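Local coordinates for protein putative aminomethyltransferase (Leptospirillum rubarum, PDB 3TTG) that is a putative aminomethyltransferase, probably a folate-binding protein related to the T-protein of the glycine cleavage system, at residues A[57-60]-A[61-64]; A[144-147]-A[148-152]. One frame throughout, in Å; residues are numbered along the deposited sequence. Where two conformers were deposited one is given.

Interaction 1. Residues A[57-60]-A[61-64]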
ATOM      1  N   ASN A  57      -8.290 -23.045   3.752  1.00 34.17           N
ATOM      2  CA  ASN A  57      -9.351 -22.825   4.727  1.00 33.61           C
ATOM      3  C   ASN A  57      -8.831 -22.005   5.933  1.00 36.37           C
ATOM      4  O   ASN A  57      -9.542 -21.156   6.492  1.00 33.33           O
ATOM      5  CB  ASN A  57      -9.897 -24.195   5.173  1.00 33.82           C
ATOM      6  CG  ASN A  57     -10.774 -24.862   4.116  1.00 73.18           C
ATOM      7  OD1 ASN A  57     -11.078 -24.287   3.062  1.00 65.49           O
ATOM      8  ND2 ASN A  57     -11.206 -26.101   4.363  1.00 75.00           N
ATOM      9  N   PHE A  58      -7.622 -22.341   6.371  1.00 31.03           N
ATOM     10  CA  PHE A  58      -6.969 -21.663   7.469  1.00 30.75           C
ATOM     11  C   PHE A  58      -6.873 -20.132   7.151  1.00 30.77           C
ATOM     12  O   PHE A  58      -7.385 -19.315   7.898  1.00 28.34           O
ATOM     13  CB  PHE A  58      -5.595 -22.297   7.717  1.00 31.71           C
ATOM     14  CG  PHE A  58      -4.656 -21.500   8.570  1.00 31.42           C
ATOM     15  CD1 PHE A  58      -5.011 -21.134   9.864  1.00 33.69           C
ATOM     16  CD2 PHE A  58      -3.486 -20.985   8.039  1.00 32.73           C
ATOM     17  CE1 PHE A  58      -4.194 -20.281  10.611  1.00 35.11           C
ATOM     18  CE2 PHE A  58      -2.642 -20.169   8.805  1.00 34.49           C
ATOM     19  CZ  PHE A  58      -3.012 -19.813  10.080  1.00 34.36           C
ATOM     20  N   LEU A  59      -6.277 -19.773   6.043  1.00 28.58           N
ATOM     21  CA  LEU A  59      -6.122 -18.370   5.684  1.00 28.91           C
ATOM     22  C   LEU A  59      -7.417 -17.695   5.314  1.00 29.56           C
ATOM     23  O   LEU A  59      -7.610 -16.537   5.668  1.00 27.59           O
ATOM     24  CB  LEU A  59      -5.089 -18.208   4.570  1.00 30.16           C
ATOM     25  CG  LEU A  59      -3.636 -18.515   4.993  1.00 37.55           C
ATOM     26  CD1 LEU A  59      -2.690 -18.316   3.810  1.00 40.48           C
ATOM     27  CD2 LEU A  59      -3.193 -17.626   6.126  1.00 41.88           C
ATOM     28  N   GLN A  60      -8.336 -18.413   4.694  1.00 26.49           N
ATOM     29  CA  GLN A  60      -9.650 -17.851   4.320  1.00 26.66           C
ATOM     30  C   GLN A  60     -10.455 -17.380   5.534  1.00 31.42           C
ATOM     31  O   GLN A  60     -11.232 -16.428   5.418  1.00 30.14           O
ATOM     32  CB  GLN A  60     -10.455 -18.936   3.574  1.00 29.88           C
ATOM     33  CG  GLN A  60     -11.807 -18.522   3.022  1.00 32.85           C
ATOM     34  CD  GLN A  60     -11.697 -17.692   1.754  1.00 44.90           C
ATOM     35  OE1 GLN A  60     -10.738 -16.953   1.507  1.00 35.02           O
ATOM     36  NE2 GLN A  60     -12.741 -17.738   0.955  1.00 45.72           N
ATOM     37  N   GLY A  61     -10.273 -18.036   6.691  1.00 28.64           N
ATOM     38  CA  GLY A  61     -10.984 -17.678   7.905  1.00 26.47           C
ATOM     39  C   GLY A  61     -10.357 -16.499   8.635  1.00 30.05           C
ATOM     40  O   GLY A  61     -10.963 -15.942   9.552  1.00 29.02           O
ATOM     41  N   ILE A  62      -9.206 -16.024   8.195  1.00 25.81           N
ATOM     42  CA  ILE A  62      -8.585 -14.890   8.912  1.00 28.50           C
ATOM     43  C   ILE A  62      -8.319 -13.660   8.030  1.00 30.34           C
ATOM     44  O   ILE A  62      -8.251 -12.567   8.573  1.00 31.20           O
ATOM     45  CB  ILE A  62      -7.323 -15.299   9.673  1.00 34.50           C
ATOM     46  CG1 ILE A  62      -6.288 -15.813   8.790  1.00 37.36           C
ATOM     47  CG2 ILE A  62      -7.651 -16.349  10.763  1.00 40.20           C
ATOM     48  CD1 ILE A  62      -5.033 -16.362   9.537  1.00 49.57           C
ATOM     49  N   ALA A  63      -8.161 -13.840   6.721  1.00 30.27           N
ATOM     50  CA  ALA A  63      -7.997 -12.784   5.733  1.00 28.54           C
ATOM     51  C   ALA A  63      -9.388 -12.236   5.379  1.00 29.69           C
ATOM     52  O   ALA A  63     -10.357 -13.004   5.278  1.00 29.20           O
ATOM     53  CB  ALA A  63      -7.325 -13.337   4.474  1.00 27.65           C
ATOM     54  N   SER A  64      -9.463 -10.947   5.089  1.00 24.76           N
ATOM     55  CA  SER A  64     -10.728 -10.339   4.645  1.00 25.31           C
ATOM     56  C   SER A  64     -11.008 -10.586   3.147  1.00 27.17           C
ATOM     57  O   SER A  64     -12.136 -10.441   2.685  1.00 27.37           O
ATOM     58  CB  SER A  64     -10.757  -8.848   4.930  1.00 27.71           C
ATOM     59  OG  SER A  64      -9.734  -8.175   4.234  1.00 27.96           O
TER
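Ile62 reaches back over the last turn of helix 55-60 and brings its CD1 methyl up against two helix side chains. CD1 lies 4.0 Å from CZ of Phe58 and 4.1 Å from CD2 of Leu59, the Ile62 side chain running aslant to both. The first torsion explains the reach: at chi1 61°, CG1 sits between the backbone N and the carbonyl carbon, directed at the helix, and CG1 comes within 3.5 Å of Leu59 O. This apolar side is the dense one. Leu116 of helix 109-118 touches both Leu59 and Ile62, and strand 75-81 lends Phe80 to Ile62 and Ala63.

Backbone bonds mark the closing turn of this helix, in the domain assigned to the aminomethyltransferase folate-binding family. Gly61 N gives the i to i-4 bond to Asn57 O (3.2 Å), supplemented by a weak one to Phe58 O. Two residues on, Leu59 O takes two donors from different directions: Ala63 N almost straight on, at a C=O...N angle of 175° and 2.9 Å, and Ile62 N from above the carbonyl plane at 3.0 Å. At Ala63 the backbone turns extended (psi 147°), and Gln60 O and Ala63 O both accept from Lys257 NZ.

Packing thins out toward Asn57, which is exposed, and Gly61, partly exposed. Gln60, though buried, has its amide held by the chain that follows: OE1 by Ile67 N and NE2 by Asp66 OD1.

Interaction 2. Residues A[144-147]-A[148-152]; sequences ETIS and VLLSL
Ile146 and Leu150, one turn apart on helix 145-152, make the closest apolar side-chain contact here: Ile146 CG2 lies 3.8 Å from Leu150 CD1, the two side chains crossing at a slant. With chi1 at -54°, Ile146 places its CG2 branch beside its own carbonyl carbon and hence forward along the helix, where Leu150 meets it. A looser approach, 4.5 Å, joins Ile146 CD1 to Leu149 CD1.

The backbone bonds are those of an alpha helix in its first turns. Leu150 N to Ile146 O is the shortest and straightest, 2.8 Å with an N-H...O angle of 171°; Leu149 N to Thr145 O follows at 3.1 Å, while Ser151 N to Ser147 O is weak. Val148 N approaches Glu144 O nearly end-on at 3.2 Å.

Side-chain hydroxyls add to these. In one of two modelled conformers Ser147 OG donates to Glu144 O over 2.9 Å, a bond therefore doubtful. Thr145 OG1 bonds back to Gly142 O.

Toward the core, Val148 and Leu149 rest on Leu140 of strand 135-141, and Val148 also meets Phe207 of helix 197-211. Val148 N thus ties the N-cap carbonyl into the first turn, with the Ser147 hydroxyl a possible second donor, while apolar groups carry the packing against the sheet.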
ATOM      1  N   GLU A 144       6.723   2.759 -17.440  1.00 40.53           N
ATOM      2  CA  GLU A 144       7.648   1.853 -18.126  1.00 40.46           C
ATOM      3  C   GLU A 144       8.076   0.660 -17.250  1.00 42.15           C
ATOM      4  O   GLU A 144       8.979  -0.066 -17.635  1.00 43.85           O
ATOM      5  CB  GLU A 144       8.872   2.653 -18.606  1.00 42.50           C
ATOM      6  CG  GLU A 144       8.509   3.660 -19.691  1.00 51.80           C
ATOM      7  CD  GLU A 144       9.629   4.573 -20.155  1.00 77.80           C
ATOM      8  OE1 GLU A 144      10.810   4.286 -19.847  1.00 66.32           O
ATOM      9  OE2 GLU A 144       9.320   5.591 -20.820  1.00 85.09           O
ATOM     10  N   THR A 145       7.430   0.428 -16.092  1.00 36.07           N
ATOM     11  CA  THR A 145       7.758  -0.681 -15.213  1.00 35.10           C
ATOM     12  C   THR A 145       7.793  -2.026 -15.940  1.00 40.97           C
ATOM     13  O   THR A 145       8.717  -2.797 -15.693  1.00 39.58           O
ATOM     14  CB  THR A 145       6.715  -0.765 -14.051  1.00 39.36           C
ATOM     15  OG1 THR A 145       6.938   0.365 -13.239  1.00 36.38           O
ATOM     16  CG2 THR A 145       6.826  -2.053 -13.201  1.00 37.27           C
ATOM     17  N   ILE A 146       6.777  -2.336 -16.774  1.00 38.14           N
ATOM     18  CA  ILE A 146       6.767  -3.641 -17.448  1.00 40.48           C
ATOM     19  C   ILE A 146       7.985  -3.775 -18.389  1.00 45.54           C
ATOM     20  O   ILE A 146       8.570  -4.850 -18.461  1.00 46.72           O
ATOM     21  CB  ILE A 146       5.453  -3.943 -18.217  1.00 45.57           C
ATOM     22  CG1 ILE A 146       4.196  -3.795 -17.342  1.00 45.72           C
ATOM     23  CG2 ILE A 146       5.520  -5.337 -18.890  1.00 45.64           C
ATOM     24  CD1 ILE A 146       4.180  -4.606 -16.145  1.00 49.17           C
ATOM     25  N   SER A 147       8.354  -2.703 -19.119  0.50 43.47           N
ATOM     26  CA  SER A 147       9.501  -2.742 -20.046  0.50 44.88           C
ATOM     27  C   SER A 147      10.796  -3.047 -19.298  0.50 47.81           C
ATOM     28  O   SER A 147      11.646  -3.757 -19.823  0.50 48.21           O
ATOM     29  CB  SER A 147       9.643  -1.431 -20.835  0.50 49.85           C
ATOM     30  OG  SER A 147      10.378  -0.430 -20.145  0.50 54.93           O
ATOM     31  N   VAL A 148      10.931  -2.553 -18.063  1.00 43.85           N
ATOM     32  CA  VAL A 148      12.128  -2.815 -17.257  1.00 44.40           C
ATOM     33  C   VAL A 148      12.123  -4.293 -16.875  1.00 48.43           C
ATOM     34  O   VAL A 148      13.163  -4.931 -16.950  1.00 48.08           O
ATOM     35  CB  VAL A 148      12.197  -1.917 -15.991  1.00 48.06           C
ATOM     36  CG1 VAL A 148      13.390  -2.290 -15.117  1.00 48.45           C
ATOM     37  CG2 VAL A 148      12.216  -0.427 -16.348  1.00 48.03           C
ATOM     38  N   LEU A 149      10.944  -4.854 -16.497  1.00 43.25           N
ATOM     39  CA  LEU A 149      10.877  -6.282 -16.122  1.00 42.35           C
ATOM     40  C   LEU A 149      11.200  -7.172 -17.344  1.00 51.02           C
ATOM     41  O   LEU A 149      11.997  -8.106 -17.237  1.00 50.26           O
ATOM     42  CB  LEU A 149       9.485  -6.632 -15.576  1.00 40.80           C
ATOM     43  CG  LEU A 149       9.153  -5.956 -14.265  1.00 41.77           C
ATOM     44  CD1 LEU A 149       7.728  -6.146 -13.943  1.00 42.10           C
ATOM     45  CD2 LEU A 149      10.079  -6.407 -13.171  1.00 41.68           C
ATOM     46  N   LEU A 150      10.602  -6.843 -18.498  1.00 50.21           N
ATOM     47  CA  LEU A 150      10.837  -7.562 -19.759  1.00 53.20           C
ATOM     48  C   LEU A 150      12.291  -7.549 -20.173  1.00 61.65           C
ATOM     49  O   LEU A 150      12.704  -8.451 -20.877  1.00 64.13           O
ATOM     50  CB  LEU A 150      10.001  -6.991 -20.897  1.00 53.55           C
ATOM     51  CG  LEU A 150       8.517  -7.251 -20.810  1.00 56.86           C
ATOM     52  CD1 LEU A 150       7.775  -6.356 -21.737  1.00 56.48           C
ATOM     53  CD2 LEU A 150       8.189  -8.717 -21.108  1.00 62.02           C
ATOM     54  N   SER A 151      13.058  -6.533 -19.772  1.00 60.03           N
ATOM     55  CA  SER A 151      14.474  -6.459 -20.063  1.00 61.54           C
ATOM     56  C   SER A 151      15.249  -7.397 -19.156  1.00 63.40           C
ATOM     57  O   SER A 151      16.086  -8.143 -19.650  1.00 64.20           O
ATOM     58  CB  SER A 151      14.983  -5.033 -19.902  1.00 68.51           C
ATOM     59  OG  SER A 151      16.320  -4.926 -20.359  1.00 80.26           O
ATOM     60  N   LEU A 152      14.985  -7.387 -17.843  1.00 57.84           N
ATOM     61  CA  LEU A 152      15.709  -8.284 -16.938  1.00 57.48           C
ATOM     62  C   LEU A 152      15.311  -9.760 -17.092  1.00 58.90           C
ATOM     63  O   LEU A 152      16.144 -10.631 -16.849  1.00 56.73           O
ATOM     64  CB  LEU A 152      15.470  -7.931 -15.463  1.00 56.34           C
ATOM     65  CG  LEU A 152      16.041  -6.654 -14.870  1.00 61.27           C
ATOM     66  CD1 LEU A 152      15.449  -6.426 -13.465  1.00 60.91           C
ATOM     67  CD2 LEU A 152      17.558  -6.710 -14.754  1.00 62.45           C
TER

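How the interactions relate
Both contacts are local and both belong to the part of the chain assigned to the aminomethyltransferase folate-binding family, yet they do not touch: their centres are 34 Å apart and their nearest atoms about 24 Å. They stand in series along the chain, interaction 1 at the closing end of helix 55-60 and interaction 2 in the opening turns of helix 145-152. Their surroundings differ as well. Interaction 1 packs beside the five-stranded antiparallel sheet, through strands 75-81 and 99-103, whereas interaction 2 lies on the mixed sheet, through strands 135-141 and 187-193. Each contact thus packs a helix against a different sheet.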